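Local coordinates for CBS domain protein (Porphyromonas gingivalis, PDB 2NQW) that is of unknown function but forms the transporter associated (CorC_HlyC) domain of a membrane protein of a family perhaps able to bind flavin adenine dinucleotide, at residues L7-V11 / H30-L34; A38-L42 / Y69-F74; L49-L54 / I84-I89. One frame throughout, in Å; residues are numbered along the deposited sequence.

Interaction 1 of 3, residues L7-V11 / H30-L34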
ATOM      1  N   LEU A   7      -0.192  -9.927  12.881  1.00 23.43           N
ATOM      2  CA  LEU A   7       0.458  -9.438  11.618  1.00 21.04           C
ATOM      3  C   LEU A   7      -0.451  -8.476  10.909  1.00 20.08           C
ATOM      4  O   LEU A   7      -1.684  -8.659  10.912  1.00 21.87           O
ATOM      5  CB  LEU A   7       0.747 -10.590  10.664  1.00 20.34           C
ATOM      6  CG  LEU A   7       1.700 -11.678  11.175  1.00 22.33           C
ATOM      7  CD1 LEU A   7       1.761 -12.788  10.156  1.00 24.83           C
ATOM      8  CD2 LEU A   7       3.081 -11.092  11.417  1.00 25.03           C
ATOM      9  N   PRO A   8       0.141  -7.428  10.326  1.00 18.74           N
ATOM     10  CA  PRO A   8      -0.685  -6.398   9.683  1.00 18.12           C
ATOM     11  C   PRO A   8      -1.125  -6.735   8.262  1.00 15.42           C
ATOM     12  O   PRO A   8      -1.633  -5.808   7.559  1.00 15.79           O
ATOM     13  CB  PRO A   8       0.258  -5.195   9.644  1.00 18.91           C
ATOM     14  CG  PRO A   8       1.626  -5.812   9.381  1.00 18.63           C
ATOM     15  CD  PRO A   8       1.587  -7.103  10.247  1.00 18.28           C
ATOM     16  N   PHE A   9      -0.922  -8.005   7.837  1.00 16.02           N
ATOM     17  CA  PHE A   9      -1.248  -8.421   6.507  1.00 14.12           C
ATOM     18  C   PHE A   9      -1.747  -9.850   6.356  1.00 13.46           C
ATOM     19  O   PHE A   9      -1.487 -10.725   7.201  1.00 14.80           O
ATOM     20  CB  PHE A   9      -0.061  -8.149   5.578  1.00 14.67           C
ATOM     21  CG  PHE A   9       1.035  -9.196   5.626  1.00 12.44           C
ATOM     22  CD1 PHE A   9       1.236 -10.001   4.504  1.00 15.22           C
ATOM     23  CD2 PHE A   9       1.871  -9.338   6.716  1.00 13.68           C
ATOM     24  CE1 PHE A   9       2.251 -10.944   4.465  1.00 17.31           C
ATOM     25  CE2 PHE A   9       2.874 -10.311   6.700  1.00 16.01           C
ATOM     26  CZ  PHE A   9       3.055 -11.111   5.574  1.00 16.19           C
ATOM     27  N   LYS A  10      -2.437 -10.055   5.243  1.00 12.18           N
ATOM     28  CA  LYS A  10      -2.928 -11.358   4.853  1.00 13.67           C
ATOM     29  C   LYS A  10      -2.271 -11.770   3.531  1.00 11.98           C
ATOM     30  O   LYS A  10      -2.063 -10.939   2.631  1.00 11.63           O
ATOM     31  CB  LYS A  10      -4.436 -11.334   4.672  1.00 13.97           C
ATOM     32  CG  LYS A  10      -5.246 -10.979   5.928  1.00 19.23           C
ATOM     33  CD  LYS A  10      -6.739 -10.931   5.614  1.00 21.14           C
ATOM     34  CE  LYS A  10      -7.529 -10.067   6.624  1.00 29.27           C
ATOM     35  NZ  LYS A  10      -7.068 -10.195   8.032  1.00 33.94           N
ATOM     36  N   VAL A  11      -1.932 -13.055   3.448  1.00 12.43           N
ATOM     37  CA  VAL A  11      -1.360 -13.673   2.256  1.00 11.82           C
ATOM     38  C   VAL A  11      -2.506 -14.338   1.526  1.00 12.74           C
ATOM     39  O   VAL A  11      -3.150 -15.259   2.068  1.00 14.67           O
ATOM     40  CB  VAL A  11      -0.325 -14.744   2.683  1.00 12.46           C
ATOM     41  CG1 VAL A  11       0.146 -15.585   1.483  1.00 13.66           C
ATOM     42  CG2 VAL A  11       0.835 -14.043   3.354  1.00 13.82           C
ATOM     43  N   HIS A  30       9.615  -4.974   5.167  1.00  8.54           N
ATOM     44  CA  HIS A  30      10.013  -6.098   6.045  1.00  8.33           C
ATOM     45  C   HIS A  30       9.209  -7.356   5.711  1.00  9.03           C
ATOM     46  O   HIS A  30       9.785  -8.427   5.459  1.00 10.18           O
ATOM     47  CB  HIS A  30       9.774  -5.703   7.506  1.00  8.97           C
ATOM     48  CG  HIS A  30       9.919  -6.823   8.476  1.00  9.76           C
ATOM     49  ND1 HIS A  30      11.151  -7.273   8.890  1.00 11.92           N
ATOM     50  CD2 HIS A  30       8.996  -7.624   9.056  1.00 10.77           C
ATOM     51  CE1 HIS A  30      10.975  -8.295   9.719  1.00 12.10           C
ATOM     52  NE2 HIS A  30       9.675  -8.530   9.839  1.00 12.20           N
ATOM     53  N   TYR A  31       7.878  -7.239   5.689  1.00  8.73           N
ATOM     54  CA  TYR A  31       7.042  -8.429   5.524  1.00  9.29           C
ATOM     55  C   TYR A  31       7.053  -8.950   4.087  1.00  9.85           C
ATOM     56  O   TYR A  31       6.826 -10.153   3.889  1.00 10.72           O
ATOM     57  CB  TYR A  31       5.595  -8.143   5.979  1.00 10.34           C
ATOM     58  CG  TYR A  31       5.508  -8.114   7.496  1.00 10.62           C
ATOM     59  CD1 TYR A  31       5.823  -9.251   8.257  1.00 13.12           C
ATOM     60  CD2 TYR A  31       5.146  -6.949   8.176  1.00 12.90           C
ATOM     61  CE1 TYR A  31       5.764  -9.246   9.649  1.00 14.00           C
ATOM     62  CE2 TYR A  31       5.090  -6.940   9.597  1.00 13.71           C
ATOM     63  CZ  TYR A  31       5.398  -8.096  10.293  1.00 13.54           C
ATOM     64  OH  TYR A  31       5.324  -8.097  11.664  1.00 16.86           O
ATOM     65  N   LEU A  32       7.305  -8.090   3.090  1.00  8.86           N
ATOM     66  CA  LEU A  32       7.310  -8.549   1.700  1.00  8.52           C
ATOM     67  C   LEU A  32       8.720  -8.770   1.177  1.00  8.15           C
ATOM     68  O   LEU A  32       8.891  -9.021  -0.014  1.00  9.38           O
ATOM     69  CB  LEU A  32       6.527  -7.596   0.790  1.00  8.73           C
ATOM     70  CG  LEU A  32       5.045  -7.477   1.151  1.00  9.23           C
ATOM     71  CD1 LEU A  32       4.362  -6.592   0.101  1.00 10.59           C
ATOM     72  CD2 LEU A  32       4.373  -8.844   1.264  1.00 11.51           C
ATOM     73  N   ASP A  33       9.728  -8.705   2.051  1.00  8.65           N
ATOM     74  CA  ASP A  33      11.103  -8.969   1.643  1.00  8.74           C
ATOM     75  C   ASP A  33      11.463  -8.093   0.478  1.00 10.73           C
ATOM     76  O   ASP A  33      12.187  -8.543  -0.470  1.00  9.88           O
ATOM     77  CB  ASP A  33      11.308 -10.442   1.263  1.00  9.57           C
ATOM     78  CG  ASP A  33      10.982 -11.383   2.380  1.00 10.12           C
ATOM     79  OD1 ASP A  33      11.297 -11.069   3.546  1.00 12.52           O
ATOM     80  OD2 ASP A  33      10.412 -12.479   2.115  1.00 13.14           O
ATOM     81  N   LEU A  34      11.259  -6.783   0.633  1.00  9.04           N
ATOM     82  CA  LEU A  34      11.570  -5.810  -0.434  1.00  9.38           C
ATOM     83  C   LEU A  34      12.874  -5.081  -0.180  1.00 10.63           C
ATOM     84  O   LEU A  34      13.240  -4.859   0.976  1.00 11.77           O
ATOM     85  CB  LEU A  34      10.462  -4.764  -0.541  1.00  9.13           C
ATOM     86  CG  LEU A  34       9.082  -5.348  -0.877  1.00  9.75           C
ATOM     87  CD1 LEU A  34       8.037  -4.233  -0.880  1.00 10.20           C
ATOM     88  CD2 LEU A  34       9.105  -6.059  -2.207  1.00 12.51           C
TER
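F9 and Y31 mark the closest approach of the two backbones, with the F9 CA and Y31 CA atoms 8.3 Å apart, a spacing bridged by side chains alone. Segment 7-11 enters strand 9-11, an outermost strand of the antiparallel sheet of this transporter associated domain, while segment 30-34 carries the last part of helix 25-32 and the turn after it. The contact therefore packs an edge strand against a helix of the same α+β domain, close to the surface. Past the helix, D33 takes a positive phi of 54° and turns the chain in a Schellman motif.

Y31 has the largest share of the interface. Its ring reaches across to a row of three consecutive residues, L7, P8 and F9. Near the base of the tyrosine, F9 CE2 lies 3.5 Å from Y31 CD1 and also approaches Y31 CB and CG. The two rings are inclined at 38° with centroids 5.2 Å apart, neither stacked nor edge-to-face. F9 gets there with its CG set between its own backbone N and carbonyl carbon (chi1 81°), and its ring is further held by stacking on F19 of strand 17-20.

Farther out, the pyrrolidine of P8 meets the opposite ortho-meta side of the tyrosine, P8 CD standing 3.6 Å from Y31 CE2, with P8 CG beside it. H30, the preceding helical residue, turns the CD2 edge of its imidazole to one face of the same ring, H30 CD2 lying 3.5 Å above the Y31 plane. L32 contributes more distantly: L32 CD2 comes within 4.4 Å of F9 CE1, and its side chain also packs on Y17 and F19. At the phenol end, L7 CD2 is 3.7 Å from both Y31 CE1 and Y31 OH.

Interaction 2 of 3, residues A38-L42 / Y69-F74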
ATOM      1  N   ALA A  38      12.319   0.127  -2.722  1.00  9.75           N
ATOM      2  CA  ALA A  38      11.151  -0.390  -3.421  1.00  9.37           C
ATOM      3  C   ALA A  38      10.139   0.713  -3.759  1.00  8.80           C
ATOM      4  O   ALA A  38       9.499   0.671  -4.813  1.00  9.73           O
ATOM      5  CB  ALA A  38      10.460  -1.477  -2.576  1.00 10.78           C
ATOM      6  N   PHE A  39       9.946   1.669  -2.833  1.00  8.66           N
ATOM      7  CA  PHE A  39       8.931   2.719  -3.035  1.00  8.97           C
ATOM      8  C   PHE A  39       9.560   4.058  -3.407  1.00  8.92           C
ATOM      9  O   PHE A  39       8.854   5.079  -3.481  1.00  9.63           O
ATOM     10  CB  PHE A  39       8.019   2.809  -1.795  1.00  9.30           C
ATOM     11  CG  PHE A  39       7.387   1.485  -1.440  1.00  8.59           C
ATOM     12  CD1 PHE A  39       6.627   0.788  -2.379  1.00  9.91           C
ATOM     13  CD2 PHE A  39       7.567   0.947  -0.175  1.00  9.87           C
ATOM     14  CE1 PHE A  39       6.044  -0.446  -2.047  1.00  9.41           C
ATOM     15  CE2 PHE A  39       6.988  -0.282   0.164  1.00 10.42           C
ATOM     16  CZ  PHE A  39       6.236  -0.986  -0.762  1.00  9.27           C
ATOM     17  N   GLY A  40      10.866   4.017  -3.657  1.00  8.55           N
ATOM     18  CA  GLY A  40      11.538   5.137  -4.331  1.00  9.99           C
ATOM     19  C   GLY A  40      11.506   6.466  -3.611  1.00  9.77           C
ATOM     20  O   GLY A  40      11.238   6.561  -2.408  1.00 10.45           O
ATOM     21  N   GLU A  41      11.776   7.540  -4.351  0.50 10.16           N
ATOM     22  CA  GLU A  41      11.808   8.863  -3.744  0.50 11.22           C
ATOM     23  C   GLU A  41      10.442   9.262  -3.222  0.50 12.12           C
ATOM     24  O   GLU A  41      10.342   9.927  -2.190  0.50 13.29           O
ATOM     25  CB  GLU A  41      12.302   9.914  -4.748  0.50 11.70           C
ATOM     26  CG  GLU A  41      13.749   9.770  -5.082  0.50 12.23           C
ATOM     27  CD  GLU A  41      14.254  10.907  -5.960  0.50 12.92           C
ATOM     28  OE1 GLU A  41      14.283  12.086  -5.521  0.50 14.71           O
ATOM     29  OE2 GLU A  41      14.626  10.641  -7.106  0.50 10.66           O
ATOM     30  N   LEU A  42       9.379   8.892  -3.927  1.00 12.60           N
ATOM     31  CA  LEU A  42       8.071   9.218  -3.451  0.50 13.20           C
ATOM     32  C   LEU A  42       7.832   8.595  -2.055  1.00 13.13           C
ATOM     33  O   LEU A  42       7.298   9.234  -1.117  1.00 13.83           O
ATOM     34  CB  LEU A  42       7.072   8.698  -4.478  0.50 15.31           C
ATOM     35  CG  LEU A  42       5.727   9.375  -4.380  0.50 14.53           C
ATOM     36  CD1 LEU A  42       5.798  10.883  -4.740  0.50 15.36           C
ATOM     37  CD2 LEU A  42       4.747   8.674  -5.262  0.50 17.13           C
ATOM     38  N   TYR A  69       2.876   2.221  -8.540  1.00  8.34           N
ATOM     39  CA  TYR A  69       4.255   2.657  -8.381  1.00  8.32           C
ATOM     40  C   TYR A  69       5.064   1.420  -8.784  1.00  8.01           C
ATOM     41  O   TYR A  69       5.271   0.513  -7.962  1.00  8.45           O
ATOM     42  CB  TYR A  69       4.559   3.085  -6.918  1.00  9.13           C
ATOM     43  CG  TYR A  69       5.882   3.827  -6.840  1.00  8.01           C
ATOM     44  CD1 TYR A  69       5.925   5.202  -7.058  1.00  9.52           C
ATOM     45  CD2 TYR A  69       7.075   3.150  -6.626  1.00  9.14           C
ATOM     46  CE1 TYR A  69       7.129   5.896  -7.058  1.00  8.50           C
ATOM     47  CE2 TYR A  69       8.271   3.811  -6.611  1.00  9.06           C
ATOM     48  CZ  TYR A  69       8.302   5.185  -6.825  1.00  8.90           C
ATOM     49  OH  TYR A  69       9.525   5.831  -6.835  1.00 10.07           O
ATOM     50  N   GLU A  70       5.448   1.369 -10.068  1.00  8.26           N
ATOM     51  CA  GLU A  70       5.904   0.102 -10.639  1.00  8.79           C
ATOM     52  C   GLU A  70       7.027  -0.493  -9.779  1.00  8.58           C
ATOM     53  O   GLU A  70       7.942   0.223  -9.378  1.00  9.13           O
ATOM     54  CB  GLU A  70       6.384   0.284 -12.077  1.00  9.94           C
ATOM     55  CG  GLU A  70       5.270   0.496 -13.097  1.00 10.46           C
ATOM     56  CD  GLU A  70       4.493  -0.758 -13.429  1.00 11.34           C
ATOM     57  OE1 GLU A  70       4.787  -1.823 -12.875  1.00 13.00           O
ATOM     58  OE2 GLU A  70       3.610  -0.703 -14.316  1.00 15.33           O
ATOM     59  N   PRO A  71       7.011  -1.820  -9.547  1.00  8.20           N
ATOM     60  CA  PRO A  71       6.126  -2.843 -10.108  1.00  9.50           C
ATOM     61  C   PRO A  71       4.846  -3.058  -9.308  1.00  9.22           C
ATOM     62  O   PRO A  71       4.155  -4.042  -9.556  1.00 10.83           O
ATOM     63  CB  PRO A  71       6.997  -4.100 -10.032  1.00  9.80           C
ATOM     64  CG  PRO A  71       7.752  -3.897  -8.735  1.00 10.10           C
ATOM     65  CD  PRO A  71       8.124  -2.412  -8.769  1.00  8.91           C
ATOM     66  N   PHE A  72       4.536  -2.163  -8.370  1.00  8.30           N
ATOM     67  CA  PHE A  72       3.397  -2.372  -7.468  1.00  8.76           C
ATOM     68  C   PHE A  72       2.132  -1.729  -7.986  1.00  8.70           C
ATOM     69  O   PHE A  72       2.156  -0.644  -8.572  1.00  9.44           O
ATOM     70  CB  PHE A  72       3.742  -1.767  -6.087  1.00  9.19           C
ATOM     71  CG  PHE A  72       5.008  -2.334  -5.497  1.00  8.47           C
ATOM     72  CD1 PHE A  72       6.177  -1.597  -5.525  1.00  9.00           C
ATOM     73  CD2 PHE A  72       5.048  -3.628  -5.006  1.00  9.48           C
ATOM     74  CE1 PHE A  72       7.354  -2.130  -5.026  1.00 10.09           C
ATOM     75  CE2 PHE A  72       6.247  -4.180  -4.511  1.00 10.33           C
ATOM     76  CZ  PHE A  72       7.397  -3.437  -4.525  1.00 10.81           C
ATOM     77  N   ARG A  73       1.020  -2.380  -7.696  1.00  8.47           N
ATOM     78  CA  ARG A  73      -0.292  -1.791  -7.904  1.00  9.73           C
ATOM     79  C   ARG A  73      -1.057  -1.924  -6.593  1.00  9.18           C
ATOM     80  O   ARG A  73      -1.043  -2.998  -5.955  1.00  9.38           O
ATOM     81  CB  ARG A  73      -1.044  -2.523  -9.023  1.00 10.48           C
ATOM     82  CG  ARG A  73      -2.393  -1.892  -9.349  1.00 14.75           C
ATOM     83  CD  ARG A  73      -3.120  -2.719 -10.474  1.00 17.61           C
ATOM     84  NE  ARG A  73      -4.426  -2.135 -10.796  1.00 26.83           N
ATOM     85  CZ  ARG A  73      -4.590  -1.089 -11.597  1.00 30.12           C
ATOM     86  NH1 ARG A  73      -3.524  -0.539 -12.172  1.00 32.80           N
ATOM     87  NH2 ARG A  73      -5.815  -0.597 -11.818  1.00 30.40           N
ATOM     88  N   PHE A  74      -1.709  -0.834  -6.201  1.00  8.35           N
ATOM     89  CA  PHE A  74      -2.414  -0.755  -4.922  1.00  8.72           C
ATOM     90  C   PHE A  74      -3.882  -0.479  -5.163  1.00  8.47           C
ATOM     91  O   PHE A  74      -4.235   0.233  -6.116  1.00  9.24           O
ATOM     92  CB  PHE A  74      -1.881   0.461  -4.143  1.00  8.73           C
ATOM     93  CG  PHE A  74      -0.379   0.452  -3.944  1.00  9.15           C
ATOM     94  CD1 PHE A  74       0.213  -0.484  -3.108  1.00  9.41           C
ATOM     95  CD2 PHE A  74       0.450   1.361  -4.595  1.00 11.69           C
ATOM     96  CE1 PHE A  74       1.588  -0.515  -2.932  1.00  9.68           C
ATOM     97  CE2 PHE A  74       1.855   1.339  -4.405  1.00 10.78           C
ATOM     98  CZ  PHE A  74       2.402   0.401  -3.542  1.00  9.08           C
TER
HETATM   99  O   HOH W   1       9.985   0.235  -7.448  1.00 12.62           O
HETATM  100  O   HOH W   2       9.498   8.576  -7.128  1.00 10.39           O
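The carbonyl oxygen of A38 accepts a 2.7 Å hydrogen bond from water 1, which also donates to E70 O and so bridges the segments; the same A38 O lies near the ring planes of Y69 and F72, at their edges. Here the chain entering helix 40-43 packs against a β-hairpin turn of the antiparallel sheet, linking strands 66-69 and 72-79. Reciprocal backbone bonds between Y69 and F72 close this turn, which includes a cis peptide bond before P71.

Y69 extends its ring along segment 38-42, its CG anti to the backbone N (chi1 -167°). The ring meets the F39 carbonyl obliquely, Y69 CZ standing 3.4 Å from F39 O, and L42 CB lies 3.8 Å from Y69 CE1. G40 CA lies 3.3 Å from Y69 OH, the backbone there having a positive phi of 62°.

Deeper in, F39 CE1 sits over one face of the F72 ring, 3.6 Å above its plane and offset toward the rim, while P71 CG covers the opposite face. The F39 and F72 planes are inclined at 51°. F39 CE1 also reaches the edge of F74, and L52 of helix 49-57 packs on F39 to continue this core. At the outer end, water 2 lies in the plane of the tyrosine ring, 2.8 Å from Y69 OH, and accepts from L42 N.

Interaction 3 of 3, residues L49-L54 / I84-I89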
ATOM      1  N   LEU A  49       1.692   2.994   4.226  1.00  9.25           N
ATOM      2  CA  LEU A  49       1.144   2.546   2.964  1.00  8.79           C
ATOM      3  C   LEU A  49       0.009   3.449   2.466  1.00  8.69           C
ATOM      4  O   LEU A  49      -0.040   3.819   1.286  1.00  8.88           O
ATOM      5  CB  LEU A  49       0.711   1.073   3.121  1.00  9.70           C
ATOM      6  CG  LEU A  49       0.277   0.386   1.830  1.00  9.55           C
ATOM      7  CD1 LEU A  49       1.362   0.312   0.777  1.00 11.72           C
ATOM      8  CD2 LEU A  49      -0.219  -1.007   2.197  1.00 10.82           C
ATOM      9  N   SER A  50      -0.895   3.835   3.364  1.00  8.84           N
ATOM     10  CA  SER A  50      -1.933   4.767   2.947  0.50  9.16           C
ATOM     11  C   SER A  50      -1.298   6.116   2.581  1.00  9.12           C
ATOM     12  O   SER A  50      -1.754   6.750   1.623  1.00  9.54           O
ATOM     13  CB  SER A  50      -3.002   4.896   4.031  0.50  9.94           C
ATOM     14  OG  SER A  50      -2.427   5.423   5.204  0.50 10.03           O
ATOM     15  N   GLY A  51      -0.230   6.526   3.272  1.00  8.70           N
ATOM     16  CA  GLY A  51       0.458   7.764   2.891  1.00  9.31           C
ATOM     17  C   GLY A  51       1.025   7.680   1.487  1.00  8.45           C
ATOM     18  O   GLY A  51       0.952   8.663   0.728  1.00  9.37           O
ATOM     19  N   LEU A  52       1.611   6.533   1.118  1.00  8.82           N
ATOM     20  CA  LEU A  52       2.136   6.386  -0.237  1.00  8.79           C
ATOM     21  C   LEU A  52       0.983   6.512  -1.246  1.00  8.58           C
ATOM     22  O   LEU A  52       1.128   7.159  -2.286  1.00  9.07           O
ATOM     23  CB  LEU A  52       2.825   5.033  -0.389  1.00  9.31           C
ATOM     24  CG  LEU A  52       3.391   4.744  -1.784  1.00 10.48           C
ATOM     25  CD1 LEU A  52       4.449   5.777  -2.200  1.00 13.10           C
ATOM     26  CD2 LEU A  52       3.986   3.339  -1.774  1.00 11.45           C
ATOM     27  N   PHE A  53      -0.169   5.902  -0.947  1.00  8.66           N
ATOM     28  CA  PHE A  53      -1.317   6.017  -1.839  1.00  8.20           C
ATOM     29  C   PHE A  53      -1.693   7.475  -2.031  1.00  8.30           C
ATOM     30  O   PHE A  53      -1.892   7.930  -3.182  1.00  8.51           O
ATOM     31  CB  PHE A  53      -2.484   5.198  -1.243  1.00  8.22           C
ATOM     32  CG  PHE A  53      -3.551   4.891  -2.270  1.00  7.70           C
ATOM     33  CD1 PHE A  53      -3.537   3.658  -2.923  1.00  9.36           C
ATOM     34  CD2 PHE A  53      -4.563   5.812  -2.587  1.00  8.86           C
ATOM     35  CE1 PHE A  53      -4.478   3.347  -3.902  1.00  8.98           C
ATOM     36  CE2 PHE A  53      -5.489   5.520  -3.571  1.00  8.62           C
ATOM     37  CZ  PHE A  53      -5.441   4.295  -4.221  1.00  8.96           C
ATOM     38  N   LEU A  54      -1.775   8.228  -0.918  1.00  8.41           N
ATOM     39  CA  LEU A  54      -2.130   9.652  -1.018  1.00  8.75           C
ATOM     40  C   LEU A  54      -1.072  10.446  -1.779  1.00  9.59           C
ATOM     41  O   LEU A  54      -1.385  11.413  -2.482  1.00 10.05           O
ATOM     42  CB  LEU A  54      -2.285  10.267   0.383  1.00  8.94           C
ATOM     43  CG  LEU A  54      -3.398   9.680   1.241  1.00  9.93           C
ATOM     44  CD1 LEU A  54      -3.419  10.336   2.606  1.00 10.85           C
ATOM     45  CD2 LEU A  54      -4.771   9.838   0.551  1.00 11.56           C
ATOM     46  N   ILE A  84      -8.343   5.398   4.916  1.00 11.03           N
ATOM     47  CA  ILE A  84      -8.031   4.107   4.311  1.00 10.80           C
ATOM     48  C   ILE A  84      -7.633   3.124   5.395  1.00 11.58           C
ATOM     49  O   ILE A  84      -6.668   3.380   6.129  1.00 13.66           O
ATOM     50  CB  ILE A  84      -6.834   4.261   3.356  1.00 10.98           C
ATOM     51  CG1 ILE A  84      -7.207   5.159   2.160  1.00 11.00           C
ATOM     52  CG2 ILE A  84      -6.410   2.875   2.853  1.00 12.08           C
ATOM     53  CD1 ILE A  84      -5.961   5.619   1.361  1.00 11.34           C
ATOM     54  N   ILE A  85      -8.364   2.017   5.513  1.00 10.80           N
ATOM     55  CA  ILE A  85      -8.038   1.010   6.516  1.00 12.38           C
ATOM     56  C   ILE A  85      -7.485  -0.286   5.914  1.00 10.93           C
ATOM     57  O   ILE A  85      -6.838  -1.031   6.645  1.00 11.46           O
ATOM     58  CB  ILE A  85      -9.170   0.766   7.494  1.00 12.93           C
ATOM     59  CG1 ILE A  85     -10.355   0.087   6.832  1.00 13.37           C
ATOM     60  CG2 ILE A  85      -9.561   2.078   8.210  1.00 15.23           C
ATOM     61  CD1 ILE A  85     -11.540  -0.194   7.831  1.00 15.39           C
ATOM     62  N   GLU A  86      -7.702  -0.543   4.618  1.00 10.49           N
ATOM     63  CA  GLU A  86      -7.069  -1.718   4.013  1.00  9.83           C
ATOM     64  C   GLU A  86      -6.708  -1.382   2.581  1.00  8.95           C
ATOM     65  O   GLU A  86      -7.504  -0.774   1.855  1.00  9.58           O
ATOM     66  CB  GLU A  86      -8.009  -2.909   4.028  1.00 10.71           C
ATOM     67  CG  GLU A  86      -7.334  -4.232   3.582  1.00 11.79           C
ATOM     68  CD  GLU A  86      -8.344  -5.359   3.628  1.00 13.79           C
ATOM     69  OE1 GLU A  86      -9.269  -5.354   2.791  1.00 14.75           O
ATOM     70  OE2 GLU A  86      -8.213  -6.260   4.492  1.00 15.42           O
ATOM     71  N   ILE A  87      -5.492  -1.799   2.218  1.00  9.31           N
ATOM     72  CA  ILE A  87      -4.999  -1.692   0.862  1.00  9.58           C
ATOM     73  C   ILE A  87      -4.573  -3.074   0.377  1.00  8.58           C
ATOM     74  O   ILE A  87      -3.851  -3.805   1.086  1.00  9.61           O
ATOM     75  CB  ILE A  87      -3.812  -0.698   0.784  1.00  9.86           C
ATOM     76  CG1 ILE A  87      -4.357   0.737   0.908  1.00 12.53           C
ATOM     77  CG2 ILE A  87      -3.008  -0.834  -0.524  1.00 10.81           C
ATOM     78  CD1 ILE A  87      -3.280   1.808   1.141  1.00 13.28           C
ATOM     79  N   LYS A  88      -5.015  -3.407  -0.837  1.00  8.51           N
ATOM     80  CA  LYS A  88      -4.518  -4.577  -1.556  1.00  8.66           C
ATOM     81  C   LYS A  88      -3.249  -4.218  -2.306  1.00  9.13           C
ATOM     82  O   LYS A  88      -3.209  -3.193  -3.006  1.00  9.02           O
ATOM     83  CB  LYS A  88      -5.572  -5.034  -2.559  1.00  9.37           C
ATOM     84  CG  LYS A  88      -5.073  -6.120  -3.484  1.00  9.96           C
ATOM     85  CD  LYS A  88      -6.238  -6.667  -4.343  1.00 13.34           C
ATOM     86  CE  LYS A  88      -5.667  -7.608  -5.407  1.00 13.94           C
ATOM     87  NZ  LYS A  88      -6.783  -8.199  -6.234  1.00 15.07           N
ATOM     88  N   ILE A  89      -2.228  -5.084  -2.175  1.00  8.81           N
ATOM     89  CA  ILE A  89      -1.032  -5.012  -3.037  1.00  8.79           C
ATOM     90  C   ILE A  89      -1.162  -6.205  -3.992  1.00  9.26           C
ATOM     91  O   ILE A  89      -1.284  -7.360  -3.545  1.00  9.99           O
ATOM     92  CB  ILE A  89       0.270  -5.067  -2.201  1.00  9.47           C
ATOM     93  CG1 ILE A  89       0.318  -3.898  -1.220  1.00 10.16           C
ATOM     94  CG2 ILE A  89       1.475  -5.111  -3.149  1.00 10.53           C
ATOM     95  CD1 ILE A  89       1.554  -3.878  -0.312  1.00 11.00           C
TER
HETATM   96  O   HOH W   3      -4.748   5.063   7.004  1.00 28.76           O
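Apolar packing of L49, S50 and F53 against I84 and I87 makes up most of this contact, in which helix 49-57 lies across strand 84-89 of the antiparallel sheet. The short segments run nearly perpendicular, at 92°, with axes 9.4 Å apart at closest approach. This is helix-on-sheet packing near the centre of the α+β domain.

Among the apolar contacts, L49 and I87 reach toward each other, I87 CD1 meeting L49 CG while L49 CD2 comes 3.9 Å from both I87 CB and I87 CG2. The longer arm of I87 runs in beneath the first helical turn, placing I87 CD1 3.7 Å from S50 CA, beside L49 O and against F53 CB. That arm starts with CG1 anti to the carbonyl carbon (chi1 -74°), whereas CG2, anti to the backbone N, supplies the second surface for L49. The I84 side chain crosses F53 at about a right angle, its CD1 methyl meeting the ring obliquely at F53 CD2, 4.2 Å away. I84 CB meets S50 CB, and L49 CD2 extends the apolar row to I89 CD1. Beyond the segments, F74 and V76 of the neighbouring strand 72-79 touch L49 and F53 respectively, extending the core onto the adjoining strand.

A classic β bulge interrupts strand 84-89, where I85 and E86 both face Q78. Across it, I84 and I87 both direct their side chains toward the helix, with those of I85 and E86 turned away.

The polar links centre on S50. In one of the two conformers of this serine, S50 OG is hydrogen-bonded to the carbonyl of G21, fastening the helix start to the chain after strand 17-20. The same hydroxyl position shares water 3 with the strand: the water is 3.0 Å from S50 OG and donates to I84 O at 2.7 Å.

From the N terminus, interaction 1 closes the first loop, returning the chain through strands 9-11 and 17-20 so that helix 25-32 packs beside the sheet edge. Interaction 2 opens only after that loop is complete, joining the entry to helix 40-43 with the 69-74 hairpin. Interaction 3 starts within this second loop and ends beyond it, so the two cross, tying helix 49-57 to strand 84-89, the neighbour of 72-79. Packing between the contacts joins them: L34 CD1 reaches F39 CZ between interactions 1 and 2, L32 touches I89 between 1 and 3, and F74 CB packs on F53 CD1 between 2 and 3.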